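Local coordinates for LAE5 (PDB 5JD3), which is a GDSL-like esterase that probably hydrolyses carboxylic ester bonds, at residues S28-R42 / R77-L91. Sequence-based numbering, arbitrary orientation.
Sequences SKLVIIGDSITDAGR and RLVNQGNSGNTVRDL
Strands 29-34 and 77-82, parallel neighbours at one margin of the central sheet, lead into the probable active site of a GDSL-type hydrolase: the first runs to Ser36, the probable nucleophile, the second to the Asn83-Asn86 turn, and Ser36 CB meets Ser84 OG there. Along the strands the backbones alternate as donor and acceptor, with Ile32 N to Val79 O at 2.8 Å nearly straight. Branched Val31 and Val79 suit a buried strand and lie side by side, CG2 against CB. Farther along, Gly34 O accepts from Asn83 N at 2.7 Å. Gly82 has to lack a side chain, since a CB would run into the backbone of Thr38 and Asp39. Asn80, its CG anti to the backbone N (chi1 -169°), turns its amide to the C-terminal end of the short helix 36-39: ND2 donates to Thr38 O at 2.7 Å and also to His55 O, while OD1 closes an Asx turn on Gly82 N. Arg42 comes across this amide with an extended chain; NE and NH2 grip Gly82 O side-on (3.1 and 3.2 Å), and the backbone carbonyl oxygen of Asn80 lies over the centre of the guanidinium face, without a hydrogen bond. With only a methyl group, as in alanine, at this position, Gly82 O would probably lose both donors and the Asn80 amide the chain that lies across it. Asp39 ties the two loops together, OD2 taking Ser84 N at 3.3 Å through its anti lone pair and OD1 accepting from Arg42 N. Ser36 OG, hydrogen-bonded to His216 NE2, fits a Ser-His-Asp triad with Asp213, and its place just after the first strand, beside the Asn83-Asn86 turn, is typical of the SGNH/GDSL hydrolase fold.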
loop_
_atom_site.group_PDB
_atom_site.type_symbol
_atom_site.label_atom_id
_atom_site.label_comp_id
_atom_site.label_asym_id
_atom_site.label_seq_id
_atom_site.Cartn_x
_atom_site.Cartn_y
_atom_site.Cartn_z
ATOM N N SER A 28 -6.333 -12.053 -14.188
ATOM C CA SER A 28 -5.464 -12.264 -13.035
ATOM C C SER A 28 -6.114 -11.788 -11.740
ATOM O O SER A 28 -6.978 -10.913 -11.755
ATOM C CB SER A 28 -4.129 -11.545 -13.236
ATOM O OG SER A 28 -3.476 -12.000 -14.407
ATOM N N LYS A 29 -5.692 -12.370 -10.621
ATOM C CA LYS A 29 -6.170 -11.932 -9.315
ATOM C C LYS A 29 -5.089 -11.171 -8.557
ATOM O O LYS A 29 -4.010 -11.701 -8.292
ATOM C CB LYS A 29 -6.651 -13.118 -8.476
ATOM C CG LYS A 29 -6.911 -12.751 -7.020
ATOM C CD LYS A 29 -7.954 -13.651 -6.375
ATOM C CE LYS A 29 -7.386 -15.015 -6.035
ATOM N NZ LYS A 29 -8.270 -15.754 -5.089
ATOM N N LEU A 30 -5.390 -9.924 -8.210
ATOM C CA LEU A 30 -4.464 -9.087 -7.460
ATOM C C LEU A 30 -4.894 -8.947 -6.003
ATOM O O LEU A 30 -6.006 -8.506 -5.714
ATOM C CB LEU A 30 -4.349 -7.704 -8.106
ATOM C CG LEU A 30 -3.644 -6.624 -7.282
ATOM C CD1 LEU A 30 -2.188 -6.986 -7.028
ATOM C CD2 LEU A 30 -3.752 -5.272 -7.969
ATOM N N VAL A 31 -4.005 -9.326 -5.090
ATOM C CA VAL A 31 -4.266 -9.180 -3.665
ATOM C C VAL A 31 -3.484 -8.000 -3.103
ATOM O O VAL A 31 -2.255 -7.967 -3.173
ATOM C CB VAL A 31 -3.903 -10.459 -2.884
ATOM C CG1 VAL A 31 -3.850 -10.178 -1.390
ATOM C CG2 VAL A 31 -4.898 -11.567 -3.191
ATOM N N ILE A 32 -4.205 -7.028 -2.553
ATOM C CA ILE A 32 -3.584 -5.841 -1.980
ATOM C C ILE A 32 -3.707 -5.856 -0.461
ATOM O O ILE A 32 -4.811 -5.865 0.085
ATOM C CB ILE A 32 -4.210 -4.553 -2.542
ATOM C CG1 ILE A 32 -4.182 -4.580 -4.072
ATOM C CG2 ILE A 32 -3.480 -3.330 -2.011
ATOM C CD1 ILE A 32 -4.872 -3.401 -4.720
ATOM N N ILE A 33 -2.564 -5.856 0.218
ATOM C CA ILE A 33 -2.531 -6.005 1.667
ATOM C C ILE A 33 -1.778 -4.845 2.323
ATOM O O ILE A 33 -0.798 -4.340 1.775
ATOM C CB ILE A 33 -1.888 -7.360 2.060
ATOM C CG1 ILE A 33 -1.949 -7.586 3.573
ATOM C CG2 ILE A 33 -0.456 -7.455 1.546
ATOM C CD1 ILE A 33 -1.448 -8.947 4.003
ATOM N N GLY A 34 -2.254 -4.411 3.488
ATOM C CA GLY A 34 -1.626 -3.314 4.203
ATOM C C GLY A 34 -2.399 -2.866 5.430
ATOM O O GLY A 34 -3.126 -3.651 6.039
ATOM N N ASP A 35 -2.239 -1.596 5.793
ATOM C CA ASP A 35 -2.895 -1.048 6.977
ATOM C C ASP A 35 -4.256 -0.433 6.651
ATOM O O ASP A 35 -4.936 -0.871 5.723
ATOM C CB ASP A 35 -1.992 -0.014 7.655
ATOM C CG ASP A 35 -1.355 0.945 6.669
ATOM O OD1 ASP A 35 -2.032 1.353 5.701
ATOM O OD2 ASP A 35 -0.170 1.292 6.862
ATOM N N SER A 36 -4.646 0.582 7.420
ATOM C CA SER A 36 -5.968 1.191 7.279
ATOM C C SER A 36 -6.129 1.923 5.954
ATOM O O SER A 36 -7.245 2.089 5.461
ATOM C CB SER A 36 -6.242 2.156 8.433
ATOM O OG SER A 36 -5.577 3.391 8.234
ATOM N N ILE A 37 -5.013 2.367 5.384
ATOM C CA ILE A 37 -5.038 3.043 4.094
ATOM C C ILE A 37 -5.479 2.059 3.013
ATOM O O ILE A 37 -6.119 2.440 2.033
ATOM C CB ILE A 37 -3.663 3.646 3.748
ATOM C CG1 ILE A 37 -3.201 4.575 4.871
ATOM C CG2 ILE A 37 -3.723 4.408 2.432
ATOM C CD1 ILE A 37 -4.159 5.714 5.153
ATOM N N THR A 38 -5.147 0.787 3.210
ATOM C CA THR A 38 -5.623 -0.274 2.332
ATOM C C THR A 38 -7.013 -0.735 2.768
ATOM O O THR A 38 -7.905 -0.917 1.938
ATOM C CB THR A 38 -4.662 -1.476 2.323
ATOM O OG1 THR A 38 -3.356 -1.040 1.930
ATOM C CG2 THR A 38 -5.146 -2.543 1.354
ATOM N N ASP A 39 -7.178 -0.915 4.076
ATOM C CA ASP A 39 -8.449 -1.320 4.676
ATOM C C ASP A 39 -9.590 -0.414 4.226
ATOM O O ASP A 39 -10.539 -0.869 3.587
ATOM C CB ASP A 39 -8.336 -1.304 6.205
ATOM C CG ASP A 39 -9.491 -2.014 6.896
ATOM O OD1 ASP A 39 -10.591 -2.110 6.314
ATOM O OD2 ASP A 39 -9.293 -2.471 8.040
ATOM N N ALA A 40 -9.488 0.865 4.579
ATOM C CA ALA A 40 -10.456 1.885 4.178
ATOM C C ALA A 40 -11.887 1.558 4.612
ATOM O O ALA A 40 -12.847 1.964 3.959
ATOM C CB ALA A 40 -10.400 2.096 2.671
ATOM N N GLY A 41 -12.020 0.823 5.712
ATOM C CA GLY A 41 -13.322 0.550 6.295
ATOM C C GLY A 41 -14.123 -0.541 5.609
ATOM O O GLY A 41 -15.352 -0.537 5.658
ATOM N N ARG A 42 -13.428 -1.477 4.972
ATOM C CA ARG A 42 -14.088 -2.603 4.318
ATOM C C ARG A 42 -14.763 -3.506 5.344
ATOM O O ARG A 42 -14.416 -3.486 6.525
ATOM C CB ARG A 42 -13.082 -3.416 3.498
ATOM C CG ARG A 42 -12.063 -4.167 4.345
ATOM C CD ARG A 42 -11.028 -4.871 3.485
ATOM N NE ARG A 42 -10.004 -5.535 4.286
ATOM C CZ ARG A 42 -10.044 -6.814 4.646
ATOM N NH1 ARG A 42 -11.062 -7.578 4.271
ATOM N NH2 ARG A 42 -9.067 -7.331 5.377
ATOM N N ARG A 77 -9.342 -9.296 -11.050
ATOM C CA ARG A 77 -9.991 -9.664 -9.798
ATOM C C ARG A 77 -9.200 -9.134 -8.603
ATOM O O ARG A 77 -8.175 -9.699 -8.229
ATOM C CB ARG A 77 -10.134 -11.184 -9.724
ATOM C CG ARG A 77 -10.890 -11.716 -8.521
ATOM C CD ARG A 77 -10.937 -13.235 -8.574
ATOM N NE ARG A 77 -11.481 -13.825 -7.356
ATOM C CZ ARG A 77 -11.583 -15.132 -7.143
ATOM N NH1 ARG A 77 -11.175 -15.991 -8.069
ATOM N NH2 ARG A 77 -12.090 -15.582 -6.003
ATOM N N LEU A 78 -9.679 -8.045 -8.007
ATOM C CA LEU A 78 -8.953 -7.395 -6.920
ATOM C C LEU A 78 -9.449 -7.821 -5.542
ATOM O O LEU A 78 -10.651 -7.963 -5.316
ATOM C CB LEU A 78 -9.040 -5.873 -7.053
ATOM C CG LEU A 78 -7.955 -5.197 -7.897
ATOM C CD1 LEU A 78 -8.105 -5.534 -9.374
ATOM C CD2 LEU A 78 -7.966 -3.690 -7.682
ATOM N N VAL A 79 -8.506 -8.022 -4.624
ATOM C CA VAL A 79 -8.819 -8.429 -3.259
ATOM C C VAL A 79 -8.214 -7.463 -2.245
ATOM O O VAL A 79 -7.019 -7.171 -2.293
ATOM C CB VAL A 79 -8.299 -9.848 -2.955
ATOM C CG1 VAL A 79 -8.854 -10.342 -1.626
ATOM C CG2 VAL A 79 -8.662 -10.806 -4.079
ATOM N N ASN A 80 -9.040 -6.970 -1.327
ATOM C CA ASN A 80 -8.562 -6.081 -0.276
ATOM C C ASN A 80 -8.273 -6.851 1.009
ATOM O O ASN A 80 -9.179 -7.407 1.628
ATOM C CB ASN A 80 -9.582 -4.969 -0.007
ATOM C CG ASN A 80 -9.031 -3.864 0.886
ATOM O OD1 ASN A 80 -8.048 -4.052 1.604
ATOM N ND2 ASN A 80 -9.672 -2.702 0.844
ATOM N N GLN A 81 -7.006 -6.876 1.408
ATOM C CA GLN A 81 -6.609 -7.545 2.640
ATOM C C GLN A 81 -5.949 -6.570 3.610
ATOM O O GLN A 81 -5.023 -6.932 4.334
ATOM C CB GLN A 81 -5.667 -8.712 2.338
ATOM C CG GLN A 81 -6.366 -9.937 1.774
ATOM C CD GLN A 81 -7.323 -10.567 2.769
ATOM O OE1 GLN A 81 -6.928 -10.952 3.869
ATOM N NE2 GLN A 81 -8.591 -10.670 2.388
ATOM N N GLY A 82 -6.435 -5.334 3.619
ATOM C CA GLY A 82 -5.904 -4.314 4.504
ATOM C C GLY A 82 -6.493 -4.380 5.901
ATOM O O GLY A 82 -7.710 -4.471 6.068
ATOM N N ASN A 83 -5.622 -4.339 6.905
ATOM C CA ASN A 83 -6.043 -4.338 8.304
ATOM C C ASN A 83 -5.516 -3.109 9.036
ATOM O O ASN A 83 -4.311 -2.875 9.069
ATOM C CB ASN A 83 -5.565 -5.607 9.015
ATOM C CG ASN A 83 -6.304 -6.850 8.559
ATOM O OD1 ASN A 83 -7.038 -6.828 7.571
ATOM N ND2 ASN A 83 -6.110 -7.948 9.280
ATOM N N SER A 84 -6.419 -2.335 9.631
ATOM C CA SER A 84 -6.048 -1.096 10.310
ATOM C C SER A 84 -5.067 -1.317 11.461
ATOM O O SER A 84 -5.147 -2.315 12.176
ATOM C CB SER A 84 -7.299 -0.387 10.837
ATOM O OG SER A 84 -8.188 -0.070 9.780
ATOM N N GLY A 85 -4.140 -0.378 11.626
ATOM C CA GLY A 85 -3.190 -0.411 12.725
ATOM C C GLY A 85 -2.002 -1.327 12.493
ATOM O O GLY A 85 -1.074 -1.370 13.301
ATOM N N ASN A 86 -2.026 -2.049 11.379
ATOM C CA ASN A 86 -1.012 -3.059 11.094
ATOM C C ASN A 86 0.382 -2.508 10.825
ATOM O O ASN A 86 0.550 -1.493 10.146
ATOM C CB ASN A 86 -1.445 -3.910 9.899
ATOM C CG ASN A 86 -2.256 -5.120 10.309
ATOM O OD1 ASN A 86 -2.074 -6.213 9.771
ATOM N ND2 ASN A 86 -3.151 -4.936 11.273
ATOM N N THR A 87 1.379 -3.192 11.374
ATOM C CA THR A 87 2.769 -2.973 11.006
ATOM C C THR A 87 3.205 -4.140 10.129
ATOM O O THR A 87 2.407 -5.033 9.844
ATOM C CB THR A 87 3.684 -2.863 12.238
ATOM O OG1 THR A 87 3.680 -4.105 12.953
ATOM C CG2 THR A 87 3.210 -1.748 13.159
ATOM N N VAL A 88 4.463 -4.143 9.703
ATOM C CA VAL A 88 4.973 -5.252 8.906
ATOM C C VAL A 88 5.068 -6.501 9.783
ATOM O O VAL A 88 5.081 -7.627 9.285
ATOM C CB VAL A 88 6.349 -4.925 8.281
ATOM C CG1 VAL A 88 7.444 -4.942 9.339
ATOM C CG2 VAL A 88 6.669 -5.899 7.155
ATOM N N ARG A 89 5.113 -6.287 11.095
ATOM C CA ARG A 89 5.108 -7.372 12.066
ATOM C C ARG A 89 3.769 -8.103 12.044
ATOM O O ARG A 89 3.717 -9.331 12.104
ATOM C CB ARG A 89 5.400 -6.829 13.467
ATOM C CG ARG A 89 5.522 -7.889 14.548
ATOM C CD ARG A 89 5.679 -7.252 15.924
ATOM N NE ARG A 89 7.000 -6.657 16.112
ATOM C CZ ARG A 89 7.218 -5.495 16.721
ATOM N NH1 ARG A 89 6.200 -4.791 17.198
ATOM N NH2 ARG A 89 8.455 -5.033 16.849
ATOM N N ASP A 90 2.688 -7.334 11.950
ATOM C CA ASP A 90 1.343 -7.894 11.898
ATOM C C ASP A 90 1.085 -8.611 10.576
ATOM O O ASP A 90 0.383 -9.622 10.534
ATOM C CB ASP A 90 0.297 -6.796 12.105
ATOM C CG ASP A 90 0.435 -6.103 13.445
ATOM O OD1 ASP A 90 0.821 -6.773 14.427
ATOM O OD2 ASP A 90 0.158 -4.888 13.519
ATOM N N LEU A 91 1.652 -8.077 9.500
ATOM C CA LEU A 91 1.492 -8.658 8.171
ATOM C C LEU A 91 2.083 -10.060 8.092
ATOM O O LEU A 91 1.472 -10.972 7.534
ATOM C CB LEU A 91 2.144 -7.763 7.114
ATOM C CG LEU A 91 1.216 -6.868 6.290
ATOM C CD1 LEU A 91 0.352 -6.003 7.192
ATOM C CD2 LEU A 91 2.025 -6.010 5.329
HETATM O O HOH W 1 2.038 0.609 8.501
HETATM O O HOH W 2 -10.074 0.936 8.065
HETATM O O HOH W 3 -8.159 -10.115 6.537
#